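Local coordinates for protein PvdO (Pseudomonas aeruginosa, PDB 5HHA) that takes part in periplasmic chromophore maturation, binds calcium, and belongs to the formylglycine-generating enzyme family, whose oxidase activity it may or may not share, at residues 124-129 and 278-283; 216-221 and 247-252. All blocks are in the same frame, centred on the assembly; numbering follows the deposited sequence.

Contact 1: residues 124-129 and 278-283; sequences QPAVCV and IGFRVA
The start of strand 278-285, in the formylglycine-generating enzyme-like (FGE-sulfatase) fold, is met here by the loop that leads into helix 131-145. The loop runs past I278, G279 and F280 without pairing as a strand. No direct hydrogen bond joins the two segments. The backbones come closest at V127 and G279, whose CA atoms are 4.5 Å apart. The CA of V127 makes a CH...O contact with I278 O at 3.4 Å. A126 O lies 3.1 Å from the CA of G279. Two waters do the polar work. Water 1 hydrogen-bonds to A126 O and accepts from F280 N at 2.9 Å. Water 2 lies within hydrogen-bonding distance of I278 O and V129 O, the latter at 2.7 Å. V129 O also accepts a hydrogen bond from W220 NE1. The apolar part is the F280 ring. CG of F280 stands between its own backbone N and carbonyl carbon (chi1 65°), which brings CD1 and CE1 of the ring to the loop; V129 CG2 and A126 CB approach it obliquely. V129 CG2 meets F280 CD1 at 3.8 Å, the two side chains crossing at about a right angle. A126 CB reaches F280 CE1 at 4.2 Å. L89 of helix 86-96 packs on both A126 and V129, while V134 of helix 131-145 touches F280. C128 turns away and is tied to C111 by a disulfide. The chemistry implies a buried joint in which water bridges the backbone polar groups, and the apolar contact rests on two small groups, V129 CG2 and A126 CB, against the F280 ring.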
ATOM      1  N   GLN A 124      11.265  -8.427   3.672  1.00  9.68           N
ATOM      2  CA  GLN A 124      10.026  -8.648   2.932  1.00  8.88           C
ATOM      3  C   GLN A 124       8.907  -7.901   3.665  1.00  8.84           C
ATOM      4  O   GLN A 124       9.016  -7.572   4.839  1.00  9.05           O
ATOM      5  CB  GLN A 124       9.715 -10.133   2.834  1.00  9.85           C
ATOM      6  CG  GLN A 124      10.375 -10.809   1.627  1.00  9.63           C
ATOM      7  CD  GLN A 124      10.395 -12.316   1.765  1.00 10.00           C
ATOM      8  OE1 GLN A 124       9.436 -13.009   1.449  1.00 12.00           O
ATOM      9  NE2 GLN A 124      11.510 -12.847   2.244  1.00  8.94           N
ATOM     10  N   PRO A 125       7.793  -7.606   2.969  1.00  8.36           N
ATOM     11  CA  PRO A 125       6.714  -6.862   3.630  1.00  8.45           C
ATOM     12  C   PRO A 125       6.098  -7.618   4.797  1.00  8.11           C
ATOM     13  O   PRO A 125       5.880  -8.835   4.743  1.00  8.68           O
ATOM     14  CB  PRO A 125       5.662  -6.680   2.523  1.00  9.01           C
ATOM     15  CG  PRO A 125       6.404  -6.854   1.256  1.00 11.54           C
ATOM     16  CD  PRO A 125       7.524  -7.828   1.542  1.00  8.82           C
ATOM     17  N   ALA A 126       5.759  -6.876   5.842  1.00  8.38           N
ATOM     18  CA  ALA A 126       4.882  -7.389   6.886  1.00  9.00           C
ATOM     19  C   ALA A 126       3.540  -7.765   6.271  1.00  8.22           C
ATOM     20  O   ALA A 126       2.983  -7.031   5.426  1.00  8.25           O
ATOM     21  CB  ALA A 126       4.669  -6.342   7.948  1.00  9.55           C
ATOM     22  N   VAL A 127       2.994  -8.890   6.688  1.00  8.75           N
ATOM     23  CA  VAL A 127       1.687  -9.347   6.249  1.00  7.83           C
ATOM     24  C   VAL A 127       0.973  -9.976   7.459  1.00  9.22           C
ATOM     25  O   VAL A 127       1.479  -9.913   8.593  1.00 10.35           O
ATOM     26  CB  VAL A 127       1.823 -10.363   5.090  1.00  8.13           C
ATOM     27  CG1 VAL A 127       2.365  -9.681   3.836  1.00  9.36           C
ATOM     28  CG2 VAL A 127       2.694 -11.575   5.486  1.00 10.35           C
ATOM     29  N   CYS A 128      -0.194 -10.569   7.228  1.00  8.40           N
ATOM     30  CA  CYS A 128      -0.891 -11.321   8.269  1.00  8.41           C
ATOM     31  C   CYS A 128      -1.300 -10.419   9.409  1.00 10.13           C
ATOM     32  O   CYS A 128      -1.363 -10.857  10.570  1.00 10.50           O
ATOM     33  CB  CYS A 128      -0.047 -12.521   8.725  1.00 10.12           C
ATOM     34  SG  CYS A 128       0.095 -13.785   7.463  1.00 10.73           S
ATOM     35  N   VAL A 129      -1.631  -9.178   9.045  1.00  9.04           N
ATOM     36  CA  VAL A 129      -2.152  -8.147   9.933  1.00  9.40           C
ATOM     37  C   VAL A 129      -3.533  -7.687   9.455  1.00  9.82           C
ATOM     38  O   VAL A 129      -3.794  -7.586   8.242  1.00  9.07           O
ATOM     39  CB  VAL A 129      -1.214  -6.923   9.989  1.00  9.52           C
ATOM     40  CG1 VAL A 129       0.034  -7.223  10.815  1.00 12.14           C
ATOM     41  CG2 VAL A 129      -0.849  -6.416   8.582  1.00 10.91           C
ATOM     42  N   ILE A 278      -1.675  -9.225   2.183  1.00  7.96           N
ATOM     43  CA  ILE A 278      -2.021  -7.856   2.564  1.00  7.47           C
ATOM     44  C   ILE A 278      -1.046  -7.355   3.608  1.00  8.24           C
ATOM     45  O   ILE A 278      -0.937  -7.938   4.698  1.00  8.65           O
ATOM     46  CB  ILE A 278      -3.477  -7.687   3.142  1.00  9.01           C
ATOM     47  CG1 ILE A 278      -4.518  -8.392   2.279  1.00  9.29           C
ATOM     48  CG2 ILE A 278      -3.776  -6.208   3.265  1.00  9.05           C
ATOM     49  CD1 ILE A 278      -5.897  -8.417   2.931  1.00 12.77           C
ATOM     50  N   GLY A 279      -0.346  -6.285   3.264  1.00  7.82           N
ATOM     51  CA  GLY A 279       0.526  -5.561   4.179  1.00  7.95           C
ATOM     52  C   GLY A 279       0.014  -4.126   4.311  1.00  8.09           C
ATOM     53  O   GLY A 279      -1.198  -3.891   4.279  1.00  7.65           O
ATOM     54  N   PHE A 280       0.931  -3.162   4.444  1.00  7.05           N
ATOM     55  CA  PHE A 280       0.496  -1.788   4.693  1.00  6.69           C
ATOM     56  C   PHE A 280       1.636  -0.827   4.622  1.00  7.39           C
ATOM     57  O   PHE A 280       2.793  -1.206   4.813  1.00  8.12           O
ATOM     58  CB  PHE A 280      -0.193  -1.644   6.050  1.00  8.74           C
ATOM     59  CG  PHE A 280       0.713  -1.912   7.237  1.00  9.11           C
ATOM     60  CD1 PHE A 280       1.015  -3.213   7.635  1.00 10.13           C
ATOM     61  CD2 PHE A 280       1.220  -0.862   7.997  1.00 10.34           C
ATOM     62  CE1 PHE A 280       1.798  -3.451   8.742  1.00 10.44           C
ATOM     63  CE2 PHE A 280       2.016  -1.098   9.105  1.00 10.55           C
ATOM     64  CZ  PHE A 280       2.292  -2.391   9.485  1.00 11.79           C
ATOM     65  N   ARG A 281       1.307   0.425   4.330  1.00  8.15           N
ATOM     66  CA  ARG A 281       2.205   1.549   4.548  1.00  8.48           C
ATOM     67  C   ARG A 281       1.648   2.369   5.718  1.00  8.15           C
ATOM     68  O   ARG A 281       0.509   2.200   6.140  1.00  8.73           O
ATOM     69  CB  ARG A 281       2.297   2.423   3.297  1.00  7.89           C
ATOM     70  CG  ARG A 281       2.913   1.733   2.129  1.00  8.53           C
ATOM     71  CD  ARG A 281       2.955   2.622   0.890  1.00  8.63           C
ATOM     72  NE  ARG A 281       3.181   1.779  -0.253  1.00  8.59           N
ATOM     73  CZ  ARG A 281       4.361   1.531  -0.817  1.00  7.72           C
ATOM     74  NH1 ARG A 281       5.458   2.201  -0.479  1.00  8.79           N
ATOM     75  NH2 ARG A 281       4.437   0.615  -1.770  1.00  7.28           N
ATOM     76  N   VAL A 282       2.485   3.285   6.216  1.00  8.39           N
ATOM     77  CA  VAL A 282       2.031   4.309   7.126  1.00  8.89           C
ATOM     78  C   VAL A 282       2.337   5.672   6.535  1.00  8.84           C
ATOM     79  O   VAL A 282       3.235   5.849   5.706  1.00  9.14           O
ATOM     80  CB  VAL A 282       2.675   4.184   8.543  1.00  9.99           C
ATOM     81  CG1 VAL A 282       2.207   2.926   9.257  1.00 11.71           C
ATOM     82  CG2 VAL A 282       4.203   4.226   8.496  1.00 10.83           C
ATOM     83  N   ALA A 283       1.579   6.644   7.029  1.00  8.99           N
ATOM     84  CA  ALA A 283       1.759   8.044   6.659  1.00  9.75           C
ATOM     85  C   ALA A 283       2.095   8.844   7.907  1.00 10.86           C
ATOM     86  O   ALA A 283       1.748   8.434   9.013  1.00 11.45           O
ATOM     87  CB  ALA A 283       0.499   8.595   6.007  1.00  9.97           C
TER
HETATM   88  O   HOH W   1       3.540  -4.437   4.674  1.00  9.00           O
HETATM   89  O   HOH W   2      -2.843  -9.190   6.284  1.00  9.33           O

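Contact 2: residues 216-221 and 247-252; sequences NVYEWV and VQIRGN
Strands 218-221 and 247-251 pair antiparallel, and E219 with R250 is their hydrogen-bonded pair. E219 N donates to R250 O at 2.7 Å, bent to 135° at the hydrogen. R250 N returns a straighter bond to E219 O at 2.9 Å. V221 N reaches Q248 O at 3.4 Å, a weak bond. Beyond the strands, water 3 hydrogen-bonds to V217 O and accepts from N252 N. The Y218 hydroxyl donates to water 4 at 2.7 Å, which donates to N252 OD1. N267 ND2 also bonds this hydroxyl, while S261 OG and P257 O hold N252 ND2. N252 CA sits over one face of the Y218 ring, 4.0 Å from its centroid, in a CH-pi contact. On the face with W220 and I249, I249 CG2 packs on W220 CE3 at 3.6 Å, and V247 CG2 meets the indole edge at CZ3. I249 CG1 stands between its backbone N and carbonyl carbon (chi1 57°), which leaves I249 CD1 against Y218 CD1 at 3.6 Å. The charged ends on the other face are paired: E219 OE2 with R157, R250 with E154 and E158. Helix 154-162 thus covers that face, helix 131-145 touches W220 and V247, and strand 266-269 flanks strand 247-251.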
ATOM      1  N   ASN A 216       3.943  -6.799  -5.096  1.00  7.45           N
ATOM      2  CA  ASN A 216       4.433  -7.321  -3.825  1.00  8.17           C
ATOM      3  C   ASN A 216       3.272  -7.722  -2.913  1.00  7.11           C
ATOM      4  O   ASN A 216       2.990  -8.911  -2.771  1.00  7.69           O
ATOM      5  CB  ASN A 216       5.492  -6.413  -3.173  1.00  8.57           C
ATOM      6  CG  ASN A 216       6.622  -7.205  -2.535  1.00  7.86           C
ATOM      7  OD1 ASN A 216       6.693  -8.416  -2.682  1.00  8.66           O
ATOM      8  ND2 ASN A 216       7.522  -6.508  -1.841  1.00  8.78           N
ATOM      9  N   VAL A 217       2.582  -6.751  -2.301  1.00  7.13           N
ATOM     10  CA  VAL A 217       1.402  -7.022  -1.500  1.00  7.33           C
ATOM     11  C   VAL A 217       0.357  -5.948  -1.718  1.00  6.90           C
ATOM     12  O   VAL A 217       0.679  -4.796  -2.017  1.00  7.26           O
ATOM     13  CB  VAL A 217       1.734  -7.058   0.035  1.00  7.77           C
ATOM     14  CG1 VAL A 217       2.588  -8.253   0.381  1.00  8.74           C
ATOM     15  CG2 VAL A 217       2.424  -5.802   0.516  1.00  8.35           C
ATOM     16  N   TYR A 218      -0.900  -6.335  -1.544  1.00  7.47           N
ATOM     17  CA  TYR A 218      -1.941  -5.324  -1.290  1.00  7.56           C
ATOM     18  C   TYR A 218      -1.635  -4.599   0.013  1.00  7.58           C
ATOM     19  O   TYR A 218      -0.841  -5.086   0.832  1.00  8.20           O
ATOM     20  CB  TYR A 218      -3.302  -6.012  -1.157  1.00  7.03           C
ATOM     21  CG  TYR A 218      -4.068  -6.145  -2.455  1.00  7.78           C
ATOM     22  CD1 TYR A 218      -4.926  -5.132  -2.861  1.00  7.92           C
ATOM     23  CD2 TYR A 218      -3.956  -7.271  -3.262  1.00  8.36           C
ATOM     24  CE1 TYR A 218      -5.670  -5.233  -4.021  1.00  9.22           C
ATOM     25  CE2 TYR A 218      -4.706  -7.379  -4.438  1.00  8.85           C
ATOM     26  CZ  TYR A 218      -5.548  -6.341  -4.810  1.00  8.72           C
ATOM     27  OH  TYR A 218      -6.353  -6.398  -5.955  1.00 10.14           O
ATOM     28  N   GLU A 219      -2.298  -3.473   0.223  1.00  7.29           N
ATOM     29  CA  GLU A 219      -2.081  -2.642   1.392  1.00  7.34           C
ATOM     30  C   GLU A 219      -3.396  -2.161   1.949  1.00  7.18           C
ATOM     31  O   GLU A 219      -4.250  -1.656   1.207  1.00  7.84           O
ATOM     32  CB  GLU A 219      -1.289  -1.392   1.035  1.00  8.15           C
ATOM     33  CG  GLU A 219       0.127  -1.675   0.566  1.00  8.40           C
ATOM     34  CD  GLU A 219       0.762  -0.485  -0.105  1.00  8.36           C
ATOM     35  OE1 GLU A 219       0.273   0.654   0.090  1.00  8.45           O
ATOM     36  OE2 GLU A 219       1.773  -0.677  -0.821  1.00  8.34           O
ATOM     37  N   TRP A 220      -3.544  -2.225   3.270  1.00  6.53           N
ATOM     38  CA  TRP A 220      -4.650  -1.553   3.911  1.00  8.56           C
ATOM     39  C   TRP A 220      -4.570  -0.037   3.702  1.00  7.42           C
ATOM     40  O   TRP A 220      -3.485   0.547   3.766  1.00  7.59           O
ATOM     41  CB  TRP A 220      -4.620  -1.791   5.420  1.00  8.47           C
ATOM     42  CG  TRP A 220      -4.846  -3.197   5.833  1.00  8.43           C
ATOM     43  CD1 TRP A 220      -3.905  -4.045   6.324  1.00  8.79           C
ATOM     44  CD2 TRP A 220      -6.085  -3.935   5.807  1.00  8.28           C
ATOM     45  NE1 TRP A 220      -4.481  -5.258   6.619  1.00  8.79           N
ATOM     46  CE2 TRP A 220      -5.807  -5.221   6.300  1.00  8.25           C
ATOM     47  CE3 TRP A 220      -7.390  -3.641   5.399  1.00  9.08           C
ATOM     48  CZ2 TRP A 220      -6.783  -6.198   6.429  1.00  9.10           C
ATOM     49  CZ3 TRP A 220      -8.358  -4.618   5.526  1.00 10.48           C
ATOM     50  CH2 TRP A 220      -8.044  -5.888   6.026  1.00  9.65           C
ATOM     51  N   VAL A 221      -5.732   0.576   3.476  1.00  7.48           N
ATOM     52  CA  VAL A 221      -5.901   2.026   3.606  1.00  8.26           C
ATOM     53  C   VAL A 221      -7.116   2.253   4.509  1.00  7.68           C
ATOM     54  O   VAL A 221      -7.856   1.336   4.813  1.00  8.71           O
ATOM     55  CB  VAL A 221      -6.035   2.752   2.248  1.00  7.89           C
ATOM     56  CG1 VAL A 221      -4.791   2.513   1.392  1.00  8.95           C
ATOM     57  CG2 VAL A 221      -7.268   2.305   1.512  1.00  8.09           C
ATOM     58  N   VAL A 247     -13.641  -2.419   4.022  1.00 10.12           N
ATOM     59  CA  VAL A 247     -12.760  -1.291   3.816  1.00  9.43           C
ATOM     60  C   VAL A 247     -11.940  -1.510   2.548  1.00  8.53           C
ATOM     61  O   VAL A 247     -11.879  -2.605   2.020  1.00  9.81           O
ATOM     62  CB  VAL A 247     -11.818  -1.086   5.028  1.00 10.38           C
ATOM     63  CG1 VAL A 247     -12.614  -0.690   6.288  1.00 12.63           C
ATOM     64  CG2 VAL A 247     -10.920  -2.300   5.262  1.00 10.76           C
ATOM     65  N   GLN A 248     -11.333  -0.448   2.050  1.00  9.25           N
ATOM     66  CA  GLN A 248     -10.526  -0.522   0.835  1.00  9.44           C
ATOM     67  C   GLN A 248      -9.134  -1.063   1.114  1.00  7.89           C
ATOM     68  O   GLN A 248      -8.537  -0.801   2.169  1.00  9.05           O
ATOM     69  CB  GLN A 248     -10.367   0.876   0.210  1.00  8.07           C
ATOM     70  CG  GLN A 248     -11.666   1.584  -0.114  1.00  9.84           C
ATOM     71  CD  GLN A 248     -12.456   1.079  -1.329  1.00  9.31           C
ATOM     72  OE1 GLN A 248     -12.029   0.229  -2.116  1.00 12.25           O
ATOM     73  NE2 GLN A 248     -13.614   1.616  -1.479  1.00  8.97           N
ATOM     74  N   ILE A 249      -8.593  -1.772   0.129  1.00  8.11           N
ATOM     75  CA  ILE A 249      -7.181  -2.131   0.068  1.00  7.88           C
ATOM     76  C   ILE A 249      -6.671  -1.719  -1.314  1.00  7.69           C
ATOM     77  O   ILE A 249      -7.442  -1.595  -2.280  1.00  9.10           O
ATOM     78  CB  ILE A 249      -6.944  -3.635   0.351  1.00  8.69           C
ATOM     79  CG1 ILE A 249      -7.725  -4.499  -0.624  1.00  8.26           C
ATOM     80  CG2 ILE A 249      -7.328  -3.964   1.781  1.00 10.65           C
ATOM     81  CD1 ILE A 249      -7.493  -6.020  -0.451  1.00 10.05           C
ATOM     82  N   ARG A 250      -5.375  -1.475  -1.420  1.00  7.53           N
ATOM     83  CA  ARG A 250      -4.786  -0.961  -2.650  1.00  7.96           C
ATOM     84  C   ARG A 250      -3.537  -1.732  -3.041  1.00  7.33           C
ATOM     85  O   ARG A 250      -2.905  -2.408  -2.223  1.00  7.56           O
ATOM     86  CB  ARG A 250      -4.460   0.524  -2.510  1.00  7.99           C
ATOM     87  CG  ARG A 250      -5.685   1.421  -2.790  1.00  8.15           C
ATOM     88  CD  ARG A 250      -6.188   1.236  -4.232  1.00  8.79           C
ATOM     89  NE  ARG A 250      -7.150   2.259  -4.634  1.00  8.44           N
ATOM     90  CZ  ARG A 250      -6.924   3.188  -5.547  1.00  8.01           C
ATOM     91  NH1 ARG A 250      -5.803   3.259  -6.262  1.00  8.33           N
ATOM     92  NH2 ARG A 250      -7.898   4.025  -5.814  1.00  8.67           N
ATOM     93  N   GLY A 251      -3.143  -1.569  -4.293  1.00  7.67           N
ATOM     94  CA  GLY A 251      -1.982  -2.233  -4.852  1.00  7.94           C
ATOM     95  C   GLY A 251      -2.358  -3.582  -5.419  1.00  7.18           C
ATOM     96  O   GLY A 251      -3.459  -3.806  -5.904  1.00  8.38           O
ATOM     97  N   ASN A 252      -1.390  -4.492  -5.410  1.00  7.41           N
ATOM     98  CA  ASN A 252      -1.605  -5.832  -5.954  1.00  7.87           C
ATOM     99  C   ASN A 252      -0.558  -6.752  -5.343  1.00  7.30           C
ATOM    100  O   ASN A 252       0.543  -6.303  -5.037  1.00  8.32           O
ATOM    101  CB  ASN A 252      -1.465  -5.791  -7.482  1.00  8.03           C
ATOM    102  CG  ASN A 252      -2.026  -7.013  -8.155  1.00  7.49           C
ATOM    103  OD1 ASN A 252      -2.933  -7.661  -7.640  1.00  8.65           O
ATOM    104  ND2 ASN A 252      -1.536  -7.291  -9.345  1.00  8.37           N
TER
HETATM  105  O   HOH W   3       1.064  -3.055  -4.112  1.00  7.70           O
HETATM  106  O   HOH W   4      -5.618  -8.339  -7.636  1.00 10.25           O

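Contacts 1 and 2 have centres 9 Å apart and meet in one sheet, where strand 218-221 runs parallel to strand 278-285. G279 N lies 2.8 Å from Y218 O, a probable hydrogen bond between these strands. R281 NE and E219 OE2 form a salt bridge at 2.9 Å. P125 CG packs on N216 ND2, and I278 CG2 packs on W220 NE1. In sequence, both segments of contact 2 fall between those of contact 1. Contact 2 lies nearer the calcium site: the N216 side chain is about 8 Å from the ion and hydrogen-bonds to the calcium ligand N186. The V127 side chain of contact 1 is about 14 Å from the calcium.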